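Local coordinates for protection of telomeres protein 1 (Schizosaccharomyces pombe, PDB 5USB) that binds the single-stranded telomeric DNA overhang through its OB-fold domains, one of which this construct represents, and protects the chromosome end while regulating telomerase, at residues K29-Y34 and C67-E72; V87-V92 and L102-H107. The protein carries 1 engineered substitution. All blocks are in the same frame, centred on the assembly; numbering follows the deposited sequence. Where two conformers were deposited one is given.

Contact 1 (K29-Y34 and C67-E72); sequences KNFTLY and CILWDE. With nucleotides of chain B.
I68 faces T32 as a non-hydrogen-bonded pair of antiparallel strands 31-34 and 67-69, the two side chains side by side and pointing the same way. The I68 side chain divides at CB. Its CG2 packs 3.7 Å from N30 ND2, while CG1, anti to the carbonyl carbon (chi1 -51°), meets the base of DG2 of chain B, 3.8 Å from its N2. CD1 then reaches T32, 3.3 Å from OG1, with T32 CG2 alongside. Flanking this pair, F31-L69 and L33-C67 are each closed by two backbone hydrogen bonds, and their side chains form an apolar layer on the other face, where L69 CD2 meets the edge of the F31 ring. In the W70 conformer described here, N30 CB makes a CH-pi contact over the five-membered ring, 4.0 Å from its centroid, and the base of G1 of chain B lies over the opposite face. D71 accepts N1-H and one amino N-H of this guanine: G1 N1 donates to D71 OD1 over 2.7 Å and G1 N2 to OD2 over 2.9 Å, while one water bridges K29 O and D71 N. The F31, L33, C67 and L69 face is thus apolar, whereas I68 on the other packs on a base; the D71 carboxylate matches two donors of G1, consistent with a preference for guanine, since adenine lacks this pair.

Contact 2 (V87-V92 and L102-H107); sequences VVMKNV and LECILH. With nucleotides of chain B.
M89 and V92 stand on the two sides of a sharp corner in the chain, yet both direct their side chains onto C104 and L106 of strand 102-106. The corner is a G1 beta bulge, with N91 and V92 both opposite C15, and the contact is made by side chains alone. M89 CE, carried inward by a bend at chi3 (58°), touches L106 CD1 at 3.8 Å. V92 CG1 crosses to the same methyl, while V92 CG2 lies 3.5 Å from C104 SG in one of the two modelled cysteine conformers. E103 and H107 instead serve the nucleic acid. E103 extends straight beyond CG, and its OE1 accepts from N1 of DG2 of chain B over 3.2 Å at 162°, with a weak bond from N2 beside it. Replacing E103 with an alanine would probably leave N1 and N2 of that guanine without this acceptor and K95 without its long, weak ionic partner. At the strand end, H107 ND1 donates to O6 of G1 of chain B (3.2 Å) and makes a weak, strongly bent bond to N7. C104 and L106 therefore close the barrel core with sulfur and methyl groups, while E103 on the strand and H107 just after it turn hydrogen-bonding groups toward the guanines.

In the fold
Both contacts are largely buried and belong to one curled OB-fold sheet, joined through neighbouring parallel strands 65-69 and 102-106: backbone hydrogen bonds link I68 with C104 and L106. Contact 1 lies farther from the chain centre and is held mainly by a backbone ladder; contact 2 is nearer the centre, lacks such pairing and depends on apolar packing across the barrel interior. C67 of contact 1 touches M89 and C104 of contact 2, so the two share that interior. Toward the nucleic acid they divide the same guanines: G1 is met by D71 on one edge and H107 on another, and the rings of W70 and H107 meet nearly parallel.

Contact 1 (K29-Y34 and C67-E72)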
ATOM      1  N   LYS A  29     -11.001  13.401   6.634  1.00 27.45           N
ATOM      2  CA  LYS A  29     -11.633  12.998   5.387  1.00 26.28           C
ATOM      3  C   LYS A  29     -11.389  11.541   5.023  1.00 24.90           C
ATOM      4  O   LYS A  29     -12.250  10.912   4.386  1.00 24.79           O
ATOM      5  CB  LYS A  29     -11.123  13.883   4.243  1.00 33.42           C
ATOM      6  CG  LYS A  29     -11.369  15.398   4.471  1.00 35.17           C
ATOM      7  CD  LYS A  29     -12.732  15.858   3.964  1.00 46.98           C
ATOM      8  CE  LYS A  29     -13.875  15.508   4.914  1.00 54.08           C
ATOM      9  NZ  LYS A  29     -15.181  16.096   4.469  1.00 70.16           N
ATOM     10  N   ASN A  30     -10.201  11.011   5.328  1.00 22.78           N
ATOM     11  CA  ASN A  30      -9.859   9.675   4.885  1.00 16.04           C
ATOM     12  C   ASN A  30      -8.672   9.158   5.699  1.00 14.24           C
ATOM     13  O   ASN A  30      -8.168   9.822   6.597  1.00 17.76           O
ATOM     14  CB  ASN A  30      -9.545   9.647   3.394  1.00 19.39           C
ATOM     15  CG  ASN A  30      -8.494  10.640   3.016  1.00 24.53           C
ATOM     16  OD1 ASN A  30      -7.535  10.857   3.748  1.00 23.77           O
ATOM     17  ND2 ASN A  30      -8.685  11.282   1.886  1.00 24.10           N
ATOM     18  N   PHE A  31      -8.272   7.925   5.409  1.00 12.67           N
ATOM     19  CA  PHE A  31      -7.096   7.316   6.019  1.00 12.23           C
ATOM     20  C   PHE A  31      -6.121   6.898   4.918  1.00 13.33           C
ATOM     21  O   PHE A  31      -6.532   6.301   3.906  1.00 13.23           O
ATOM     22  CB  PHE A  31      -7.509   6.078   6.836  1.00 11.40           C
ATOM     23  CG  PHE A  31      -6.398   5.411   7.561  1.00 13.64           C
ATOM     24  CD1 PHE A  31      -5.662   6.082   8.527  1.00 14.10           C
ATOM     25  CD2 PHE A  31      -6.128   4.076   7.338  1.00 14.76           C
ATOM     26  CE1 PHE A  31      -4.635   5.407   9.227  1.00 15.06           C
ATOM     27  CE2 PHE A  31      -5.128   3.432   8.013  1.00 17.57           C
ATOM     28  CZ  PHE A  31      -4.382   4.085   8.934  1.00 13.94           C
ATOM     29  N   THR A  32      -4.833   7.187   5.110  1.00 10.67           N
ATOM     30  CA  THR A  32      -3.856   6.920   4.063  1.00 11.08           C
ATOM     31  C   THR A  32      -2.823   5.938   4.572  1.00 10.54           C
ATOM     32  O   THR A  32      -2.369   6.045   5.708  1.00 13.18           O
ATOM     33  CB  THR A  32      -3.183   8.198   3.637  1.00 14.23           C
ATOM     34  OG1 THR A  32      -4.172   9.096   3.130  1.00 18.89           O
ATOM     35  CG2 THR A  32      -2.097   7.955   2.551  1.00 18.94           C
ATOM     36  N   LEU A  33      -2.443   4.989   3.726  1.00 12.38           N
ATOM     37  CA  LEU A  33      -1.383   4.036   3.989  1.00 12.39           C
ATOM     38  C   LEU A  33      -0.330   4.172   2.904  1.00 12.51           C
ATOM     39  O   LEU A  33      -0.651   4.455   1.762  1.00 14.86           O
ATOM     40  CB  LEU A  33      -1.892   2.557   3.945  1.00 15.03           C
ATOM     41  CG  LEU A  33      -2.997   2.100   4.862  1.00 20.18           C
ATOM     42  CD1 LEU A  33      -3.482   0.710   4.398  1.00 22.70           C
ATOM     43  CD2 LEU A  33      -2.516   2.105   6.325  1.00 17.97           C
ATOM     44  N   TYR A  34       0.928   3.986   3.267  1.00 10.34           N
ATOM     45  CA  TYR A  34       2.012   3.857   2.306  1.00 11.22           C
ATOM     46  C   TYR A  34       2.591   2.477   2.525  1.00  9.97           C
ATOM     47  O   TYR A  34       2.976   2.157   3.660  1.00 12.45           O
ATOM     48  CB  TYR A  34       3.100   4.917   2.525  1.00 11.85           C
ATOM     49  CG  TYR A  34       2.586   6.336   2.360  1.00 10.82           C
ATOM     50  CD1 TYR A  34       1.843   6.956   3.333  1.00 15.68           C
ATOM     51  CD2 TYR A  34       2.824   7.025   1.180  1.00 16.78           C
ATOM     52  CE1 TYR A  34       1.367   8.227   3.157  1.00 16.64           C
ATOM     53  CE2 TYR A  34       2.324   8.308   0.989  1.00 18.64           C
ATOM     54  CZ  TYR A  34       1.590   8.881   1.982  1.00 17.81           C
ATOM     55  OH  TYR A  34       1.103  10.162   1.798  1.00 23.74           O
ATOM     56  N   CYS A  67      -2.014   4.403  -0.552  1.00 12.12           N
ATOM     57  CA  CYS A  67      -3.366   3.848  -0.627  1.00 12.73           C
ATOM     58  C   CYS A  67      -4.260   4.820   0.116  1.00 11.95           C
ATOM     59  O   CYS A  67      -3.978   5.129   1.273  1.00 13.30           O
ATOM     60  CB  CYS A  67      -3.452   2.449  -0.006  1.00 14.09           C
ATOM     61  SG  CYS A  67      -2.208   1.291  -0.643  1.00 17.22           S
ATOM     62  N   ILE A  68      -5.346   5.282  -0.532  1.00 13.29           N
ATOM     63  CA  ILE A  68      -6.328   6.151   0.106  1.00 13.94           C
ATOM     64  C   ILE A  68      -7.592   5.360   0.402  1.00 13.34           C
ATOM     65  O   ILE A  68      -8.168   4.740  -0.496  1.00 14.36           O
ATOM     66  CB  ILE A  68      -6.666   7.375  -0.758  1.00 16.49           C
ATOM     67  CG1 ILE A  68      -5.386   8.069  -1.207  1.00 20.55           C
ATOM     68  CG2 ILE A  68      -7.617   8.320   0.020  1.00 18.45           C
ATOM     69  CD1 ILE A  68      -4.631   8.628  -0.117  1.00 22.61           C
ATOM     70  N   LEU A  69      -8.020   5.397   1.676  1.00 14.47           N
ATOM     71  CA  LEU A  69      -9.158   4.630   2.157  1.00 14.12           C
ATOM     72  C   LEU A  69     -10.253   5.591   2.596  1.00 12.89           C
ATOM     73  O   LEU A  69      -9.999   6.485   3.406  1.00 13.04           O
ATOM     74  CB  LEU A  69      -8.746   3.745   3.331  1.00 12.60           C
ATOM     75  CG  LEU A  69      -8.032   2.414   3.027  1.00 14.75           C
ATOM     76  CD1 LEU A  69      -6.705   2.572   2.335  1.00 19.03           C
ATOM     77  CD2 LEU A  69      -7.828   1.578   4.309  1.00 14.99           C
ATOM     78  N   TRP A  70     -11.455   5.425   2.046  0.56 15.35           N
ATOM     79  CA  TRP A  70     -12.590   6.260   2.412  0.56 16.05           C
ATOM     80  C   TRP A  70     -13.667   5.449   3.115  0.56 13.88           C
ATOM     81  O   TRP A  70     -13.734   4.224   3.005  0.56 15.15           O
ATOM     82  CB  TRP A  70     -13.220   6.904   1.180  0.56 19.49           C
ATOM     83  CG  TRP A  70     -12.548   8.141   0.683  0.56 22.08           C
ATOM     84  CD1 TRP A  70     -12.648   9.403   1.209  0.56 20.75           C
ATOM     85  CD2 TRP A  70     -11.719   8.251  -0.467  0.56 21.34           C
ATOM     86  NE1 TRP A  70     -11.924  10.282   0.466  0.56 21.09           N
ATOM     87  CE2 TRP A  70     -11.340   9.600  -0.576  0.56 22.38           C
ATOM     88  CE3 TRP A  70     -11.255   7.334  -1.421  0.56 20.85           C
ATOM     89  CZ2 TRP A  70     -10.514  10.058  -1.586  0.56 24.17           C
ATOM     90  CZ3 TRP A  70     -10.437   7.795  -2.417  0.56 24.76           C
ATOM     91  CH2 TRP A  70     -10.076   9.149  -2.498  0.56 26.03           C
ATOM     92  N   ASP A  71     -14.535   6.172   3.812  1.00 16.04           N
ATOM     93  CA  ASP A  71     -15.810   5.609   4.318  1.00 15.47           C
ATOM     94  C   ASP A  71     -15.533   4.369   5.159  1.00 13.54           C
ATOM     95  O   ASP A  71     -14.686   4.428   6.061  1.00 15.25           O
ATOM     96  CB  ASP A  71     -16.735   5.358   3.138  1.00 16.71           C
ATOM     97  CG  ASP A  71     -16.962   6.583   2.310  1.00 19.81           C
ATOM     98  OD1 ASP A  71     -16.952   6.442   1.083  1.00 22.86           O
ATOM     99  OD2 ASP A  71     -17.083   7.678   2.883  1.00 25.31           O
ATOM    100  N   GLU A  72     -16.199   3.229   4.912  1.00 17.68           N
ATOM    101  CA  GLU A  72     -16.034   2.076   5.794  1.00 15.30           C
ATOM    102  C   GLU A  72     -14.587   1.609   5.854  1.00 13.99           C
ATOM    103  O   GLU A  72     -14.142   1.075   6.869  1.00 13.56           O
ATOM    104  CB  GLU A  72     -16.949   0.913   5.358  1.00 16.13           C
ATOM    105  CG  GLU A  72     -16.675   0.241   4.030  1.00 17.69           C
ATOM    106  CD  GLU A  72     -17.305   0.932   2.829  1.00 24.06           C
ATOM    107  OE1 GLU A  72     -17.705   2.110   2.917  1.00 22.35           O
ATOM    108  OE2 GLU A  72     -17.405   0.260   1.780  1.00 24.66           O
TER
ATOM    109  O5'   G B   1     -14.468  13.127  -7.179  1.00 51.79           O
ATOM    110  C5'   G B   1     -13.903  12.634  -5.963  1.00 52.74           C
ATOM    111  C4'   G B   1     -14.206  13.609  -4.861  1.00 55.11           C
ATOM    112  O4'   G B   1     -15.057  12.992  -3.872  1.00 58.54           O
ATOM    113  C3'   G B   1     -13.018  14.102  -4.071  1.00 54.50           C
ATOM    114  O3'   G B   1     -13.451  15.329  -3.570  1.00 63.09           O
ATOM    115  C2'   G B   1     -12.864  13.047  -2.968  1.00 51.12           C
ATOM    116  O2'   G B   1     -12.382  13.348  -1.675  1.00 45.93           O
ATOM    117  C1'   G B   1     -14.283  12.554  -2.774  1.00 46.73           C
ATOM    118  N9    G B   1     -14.336  11.107  -2.755  1.00 33.60           N
ATOM    119  C8    G B   1     -13.915  10.248  -3.738  1.00 34.42           C
ATOM    120  N7    G B   1     -14.164   8.999  -3.466  1.00 32.84           N
ATOM    121  C5    G B   1     -14.813   9.040  -2.243  1.00 33.16           C
ATOM    122  C6    G B   1     -15.323   7.992  -1.444  1.00 22.95           C
ATOM    123  O6    G B   1     -15.314   6.790  -1.676  1.00 28.19           O
ATOM    124  N1    G B   1     -15.885   8.470  -0.266  1.00 26.99           N
ATOM    125  C2    G B   1     -15.941   9.790   0.099  1.00 28.07           C
ATOM    126  N2    G B   1     -16.508  10.056   1.278  1.00 32.37           N
ATOM    127  N3    G B   1     -15.471  10.781  -0.641  1.00 33.84           N
ATOM    128  C4    G B   1     -14.922  10.335  -1.791  1.00 30.44           C
ATOM    129  P    DG B   2     -12.735  16.637  -4.007  1.00 73.77           P
ATOM    130  OP1  DG B   2     -13.499  17.759  -3.428  1.00 69.03           O
ATOM    131  OP2  DG B   2     -12.466  16.575  -5.448  1.00 58.58           O
ATOM    132  O5'  DG B   2     -11.349  16.565  -3.236  1.00 57.60           O
ATOM    133  C5'  DG B   2     -11.309  16.608  -1.813  1.00 43.41           C
ATOM    134  C4'  DG B   2      -9.938  16.182  -1.350  1.00 49.59           C
ATOM    135  O4'  DG B   2      -9.817  14.748  -1.296  1.00 46.69           O
ATOM    136  C3'  DG B   2      -8.809  16.610  -2.271  1.00 43.91           C
ATOM    137  O3'  DG B   2      -8.527  17.955  -1.939  1.00 40.58           O
ATOM    138  C2'  DG B   2      -7.708  15.645  -1.869  1.00 39.84           C
ATOM    139  C1'  DG B   2      -8.467  14.368  -1.567  1.00 37.11           C
ATOM    140  N9   DG B   2      -8.496  13.406  -2.659  1.00 31.23           N
ATOM    141  C8   DG B   2      -9.554  13.187  -3.494  1.00 32.82           C
ATOM    142  N7   DG B   2      -9.326  12.266  -4.385  1.00 35.92           N
ATOM    143  C5   DG B   2      -8.020  11.879  -4.146  1.00 27.38           C
ATOM    144  C6   DG B   2      -7.219  10.920  -4.808  1.00 28.50           C
ATOM    145  O6   DG B   2      -7.524  10.185  -5.746  1.00 32.25           O
ATOM    146  N1   DG B   2      -5.944  10.850  -4.257  1.00 34.20           N
ATOM    147  C2   DG B   2      -5.512  11.589  -3.184  1.00 33.43           C
ATOM    148  N2   DG B   2      -4.263  11.366  -2.782  1.00 36.26           N
ATOM    149  N3   DG B   2      -6.252  12.491  -2.561  1.00 36.82           N
ATOM    150  C4   DG B   2      -7.488  12.580  -3.088  1.00 29.74           C
TER
HETATM  151  O   HOH W   1     -13.476   8.545   4.922  1.00 21.80           O

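Contact 2 (V87-V92 and L102-H107)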
ATOM      1  N   VAL A  87      -0.102  -6.329   5.562  1.00 12.12           N
ATOM      2  CA  VAL A  87      -1.473  -6.292   5.088  1.00 11.93           C
ATOM      3  C   VAL A  87      -1.591  -7.124   3.812  1.00 15.05           C
ATOM      4  O   VAL A  87      -0.627  -7.315   3.062  1.00 13.90           O
ATOM      5  CB  VAL A  87      -2.008  -4.859   4.858  1.00 12.75           C
ATOM      6  CG1 VAL A  87      -2.077  -4.055   6.162  1.00 14.59           C
ATOM      7  CG2 VAL A  87      -1.180  -4.109   3.860  1.00 16.34           C
ATOM      8  N   VAL A  88      -2.804  -7.616   3.574  1.00 13.24           N
ATOM      9  CA  VAL A  88      -3.197  -8.213   2.299  1.00 12.75           C
ATOM     10  C   VAL A  88      -4.356  -7.384   1.774  1.00 13.21           C
ATOM     11  O   VAL A  88      -5.361  -7.191   2.466  1.00 13.19           O
ATOM     12  CB  VAL A  88      -3.551  -9.709   2.420  1.00 14.43           C
ATOM     13  CG1 VAL A  88      -4.638  -9.989   3.432  1.00 17.19           C
ATOM     14  CG2 VAL A  88      -3.846 -10.247   1.010  1.00 17.23           C
ATOM     15  N   MET A  89      -4.181  -6.835   0.575  1.00 14.95           N
ATOM     16  CA  MET A  89      -5.175  -6.000  -0.087  1.00 13.56           C
ATOM     17  C   MET A  89      -5.703  -6.802  -1.266  1.00 13.36           C
ATOM     18  O   MET A  89      -4.921  -7.313  -2.053  1.00 13.70           O
ATOM     19  CB  MET A  89      -4.524  -4.673  -0.512  1.00 17.29           C
ATOM     20  CG  MET A  89      -3.996  -3.959   0.784  1.00 21.48           C
ATOM     21  SD  MET A  89      -3.334  -2.303   0.658  1.00 25.68           S
ATOM     22  CE  MET A  89      -4.757  -1.540  -0.025  1.00 20.52           C
ATOM     23  N   LYS A  90      -7.021  -6.940  -1.349  1.00 12.45           N
ATOM     24  CA  LYS A  90      -7.657  -7.805  -2.332  1.00 13.32           C
ATOM     25  C   LYS A  90      -8.604  -6.983  -3.184  1.00 14.71           C
ATOM     26  O   LYS A  90      -9.407  -6.207  -2.662  1.00 14.72           O
ATOM     27  CB  LYS A  90      -8.398  -8.953  -1.644  1.00 14.75           C
ATOM     28  CG  LYS A  90      -7.480  -9.979  -1.069  1.00 17.33           C
ATOM     29  CD  LYS A  90      -8.217 -11.078  -0.337  1.00 20.80           C
ATOM     30  CE  LYS A  90      -7.267 -11.985   0.378  1.00 23.90           C
ATOM     31  NZ  LYS A  90      -7.963 -12.819   1.411  1.00 28.92           N
ATOM     32  N   ASN A  91      -8.419  -7.079  -4.503  1.00 13.65           N
ATOM     33  CA  ASN A  91      -9.321  -6.503  -5.486  1.00 15.72           C
ATOM     34  C   ASN A  91      -9.423  -4.991  -5.362  1.00 17.92           C
ATOM     35  O   ASN A  91     -10.465  -4.395  -5.625  1.00 20.60           O
ATOM     36  CB  ASN A  91     -10.700  -7.165  -5.396  1.00 20.30           C
ATOM     37  CG  ASN A  91     -10.604  -8.651  -5.578  1.00 21.11           C
ATOM     38  OD1 ASN A  91      -9.963  -9.112  -6.512  1.00 21.45           O
ATOM     39  ND2 ASN A  91     -11.156  -9.417  -4.640  1.00 26.25           N
ATOM     40  N   VAL A  92      -8.322  -4.359  -5.029  1.00 16.75           N
ATOM     41  CA  VAL A  92      -8.272  -2.916  -4.940  1.00 14.68           C
ATOM     42  C   VAL A  92      -7.937  -2.339  -6.301  1.00 18.37           C
ATOM     43  O   VAL A  92      -7.406  -3.007  -7.188  1.00 20.97           O
ATOM     44  CB  VAL A  92      -7.273  -2.470  -3.858  1.00 16.76           C
ATOM     45  CG1 VAL A  92      -7.737  -2.946  -2.499  1.00 18.00           C
ATOM     46  CG2 VAL A  92      -5.877  -2.983  -4.157  1.00 18.97           C
ATOM     47  N   LEU A 102       1.283   6.395  -9.661  1.00 16.59           N
ATOM     48  CA  LEU A 102       0.354   5.343  -9.297  1.00 16.05           C
ATOM     49  C   LEU A 102      -0.110   5.527  -7.860  1.00 17.10           C
ATOM     50  O   LEU A 102       0.669   5.928  -6.982  1.00 19.08           O
ATOM     51  CB  LEU A 102       1.041   3.990  -9.437  1.00 19.26           C
ATOM     52  CG  LEU A 102       0.640   3.045 -10.544  1.00 28.58           C
ATOM     53  CD1 LEU A 102       1.385   1.714 -10.382  1.00 21.58           C
ATOM     54  CD2 LEU A 102      -0.840   2.821 -10.560  1.00 21.07           C
ATOM     55  N   GLU A 103      -1.382   5.250  -7.624  1.00 15.55           N
ATOM     56  CA  GLU A 103      -1.890   5.181  -6.275  1.00 16.91           C
ATOM     57  C   GLU A 103      -3.002   4.141  -6.243  1.00 15.56           C
ATOM     58  O   GLU A 103      -3.523   3.719  -7.274  1.00 16.11           O
ATOM     59  CB  GLU A 103      -2.377   6.556  -5.776  1.00 22.31           C
ATOM     60  CG  GLU A 103      -3.402   7.213  -6.664  1.00 23.10           C
ATOM     61  CD  GLU A 103      -3.897   8.556  -6.138  1.00 34.05           C
ATOM     62  OE1 GLU A 103      -3.501   8.961  -5.028  1.00 30.77           O
ATOM     63  OE2 GLU A 103      -4.699   9.193  -6.855  1.00 40.90           O
ATOM     64  N   CYS A 104      -3.313   3.695  -5.037  1.00 15.35           N
ATOM     65  CA  CYS A 104      -4.365   2.726  -4.788  0.59 17.73           C
ATOM     66  C   CYS A 104      -5.505   3.404  -4.040  1.00 16.59           C
ATOM     67  O   CYS A 104      -5.275   4.197  -3.125  1.00 15.62           O
ATOM     68  CB  CYS A 104      -3.779   1.554  -4.005  0.59 20.15           C
ATOM     69  SG  CYS A 104      -4.902   0.322  -3.420  0.59 22.62           S
ATOM     70  N   ILE A 105      -6.737   3.060  -4.423  1.00 18.74           N
ATOM     71  CA  ILE A 105      -7.925   3.722  -3.919  1.00 21.58           C
ATOM     72  C   ILE A 105      -8.893   2.671  -3.418  1.00 22.69           C
ATOM     73  O   ILE A 105      -9.133   1.664  -4.095  1.00 22.86           O
ATOM     74  CB  ILE A 105      -8.585   4.573  -5.010  1.00 26.45           C
ATOM     75  CG1 ILE A 105      -7.635   5.665  -5.493  1.00 28.67           C
ATOM     76  CG2 ILE A 105      -9.862   5.145  -4.479  1.00 35.64           C
ATOM     77  CD1 ILE A 105      -7.170   6.619  -4.445  1.00 25.97           C
ATOM     78  N   LEU A 106      -9.454   2.906  -2.226  1.00 18.16           N
ATOM     79  CA  LEU A 106     -10.568   2.105  -1.716  1.00 18.34           C
ATOM     80  C   LEU A 106     -11.744   3.053  -1.454  1.00 18.18           C
ATOM     81  O   LEU A 106     -11.825   3.734  -0.430  1.00 16.87           O
ATOM     82  CB  LEU A 106     -10.174   1.307  -0.480  1.00 15.86           C
ATOM     83  CG  LEU A 106      -9.274   0.100  -0.670  1.00 17.94           C
ATOM     84  CD1 LEU A 106      -7.848   0.521  -0.918  1.00 18.89           C
ATOM     85  CD2 LEU A 106      -9.338  -0.813   0.499  1.00 20.37           C
ATOM     86  N   HIS A 107     -12.640   3.120  -2.430  1.00 22.30           N
ATOM     87  CA  HIS A 107     -13.824   3.954  -2.342  1.00 21.91           C
ATOM     88  C   HIS A 107     -14.888   3.258  -1.496  1.00 14.84           C
ATOM     89  O   HIS A 107     -14.988   2.046  -1.472  1.00 19.96           O
ATOM     90  CB  HIS A 107     -14.397   4.223  -3.744  1.00 23.43           C
ATOM     91  CG  HIS A 107     -13.574   5.159  -4.584  1.00 24.12           C
ATOM     92  ND1 HIS A 107     -13.498   6.512  -4.336  1.00 29.50           N
ATOM     93  CD2 HIS A 107     -12.849   4.941  -5.710  1.00 31.96           C
ATOM     94  CE1 HIS A 107     -12.731   7.082  -5.252  1.00 33.30           C
ATOM     95  NE2 HIS A 107     -12.329   6.149  -6.098  1.00 32.56           N
TER
ATOM     96  O5'   G B   1     -14.468  13.127  -7.179  1.00 51.79           O
ATOM     97  C5'   G B   1     -13.903  12.634  -5.963  1.00 52.74           C
ATOM     98  C4'   G B   1     -14.206  13.609  -4.861  1.00 55.11           C
ATOM     99  O4'   G B   1     -15.057  12.992  -3.872  1.00 58.54           O
ATOM    100  C3'   G B   1     -13.018  14.102  -4.071  1.00 54.50           C
ATOM    101  O3'   G B   1     -13.451  15.329  -3.570  1.00 63.09           O
ATOM    102  C2'   G B   1     -12.864  13.047  -2.968  1.00 51.12           C
ATOM    103  O2'   G B   1     -12.382  13.348  -1.675  1.00 45.93           O
ATOM    104  C1'   G B   1     -14.283  12.554  -2.774  1.00 46.73           C
ATOM    105  N9    G B   1     -14.336  11.107  -2.755  1.00 33.60           N
ATOM    106  C8    G B   1     -13.915  10.248  -3.738  1.00 34.42           C
ATOM    107  N7    G B   1     -14.164   8.999  -3.466  1.00 32.84           N
ATOM    108  C5    G B   1     -14.813   9.040  -2.243  1.00 33.16           C
ATOM    109  C6    G B   1     -15.323   7.992  -1.444  1.00 22.95           C
ATOM    110  O6    G B   1     -15.314   6.790  -1.676  1.00 28.19           O
ATOM    111  N1    G B   1     -15.885   8.470  -0.266  1.00 26.99           N
ATOM    112  C2    G B   1     -15.941   9.790   0.099  1.00 28.07           C
ATOM    113  N2    G B   1     -16.508  10.056   1.278  1.00 32.37           N
ATOM    114  N3    G B   1     -15.471  10.781  -0.641  1.00 33.84           N
ATOM    115  C4    G B   1     -14.922  10.335  -1.791  1.00 30.44           C
ATOM    116  P    DG B   2     -12.735  16.637  -4.007  1.00 73.77           P
ATOM    117  OP1  DG B   2     -13.499  17.759  -3.428  1.00 69.03           O
ATOM    118  OP2  DG B   2     -12.466  16.575  -5.448  1.00 58.58           O
ATOM    119  O5'  DG B   2     -11.349  16.565  -3.236  1.00 57.60           O
ATOM    120  C5'  DG B   2     -11.309  16.608  -1.813  1.00 43.41           C
ATOM    121  C4'  DG B   2      -9.938  16.182  -1.350  1.00 49.59           C
ATOM    122  O4'  DG B   2      -9.817  14.748  -1.296  1.00 46.69           O
ATOM    123  C3'  DG B   2      -8.809  16.610  -2.271  1.00 43.91           C
ATOM    124  O3'  DG B   2      -8.527  17.955  -1.939  1.00 40.58           O
ATOM    125  C2'  DG B   2      -7.708  15.645  -1.869  1.00 39.84           C
ATOM    126  C1'  DG B   2      -8.467  14.368  -1.567  1.00 37.11           C
ATOM    127  N9   DG B   2      -8.496  13.406  -2.659  1.00 31.23           N
ATOM    128  C8   DG B   2      -9.554  13.187  -3.494  1.00 32.82           C
ATOM    129  N7   DG B   2      -9.326  12.266  -4.385  1.00 35.92           N
ATOM    130  C5   DG B   2      -8.020  11.879  -4.146  1.00 27.38           C
ATOM    131  C6   DG B   2      -7.219  10.920  -4.808  1.00 28.50           C
ATOM    132  O6   DG B   2      -7.524  10.185  -5.746  1.00 32.25           O
ATOM    133  N1   DG B   2      -5.944  10.850  -4.257  1.00 34.20           N
ATOM    134  C2   DG B   2      -5.512  11.589  -3.184  1.00 33.43           C
ATOM    135  N2   DG B   2      -4.263  11.366  -2.782  1.00 36.26           N
ATOM    136  N3   DG B   2      -6.252  12.491  -2.561  1.00 36.82           N
ATOM    137  C4   DG B   2      -7.488  12.580  -3.088  1.00 29.74           C
TER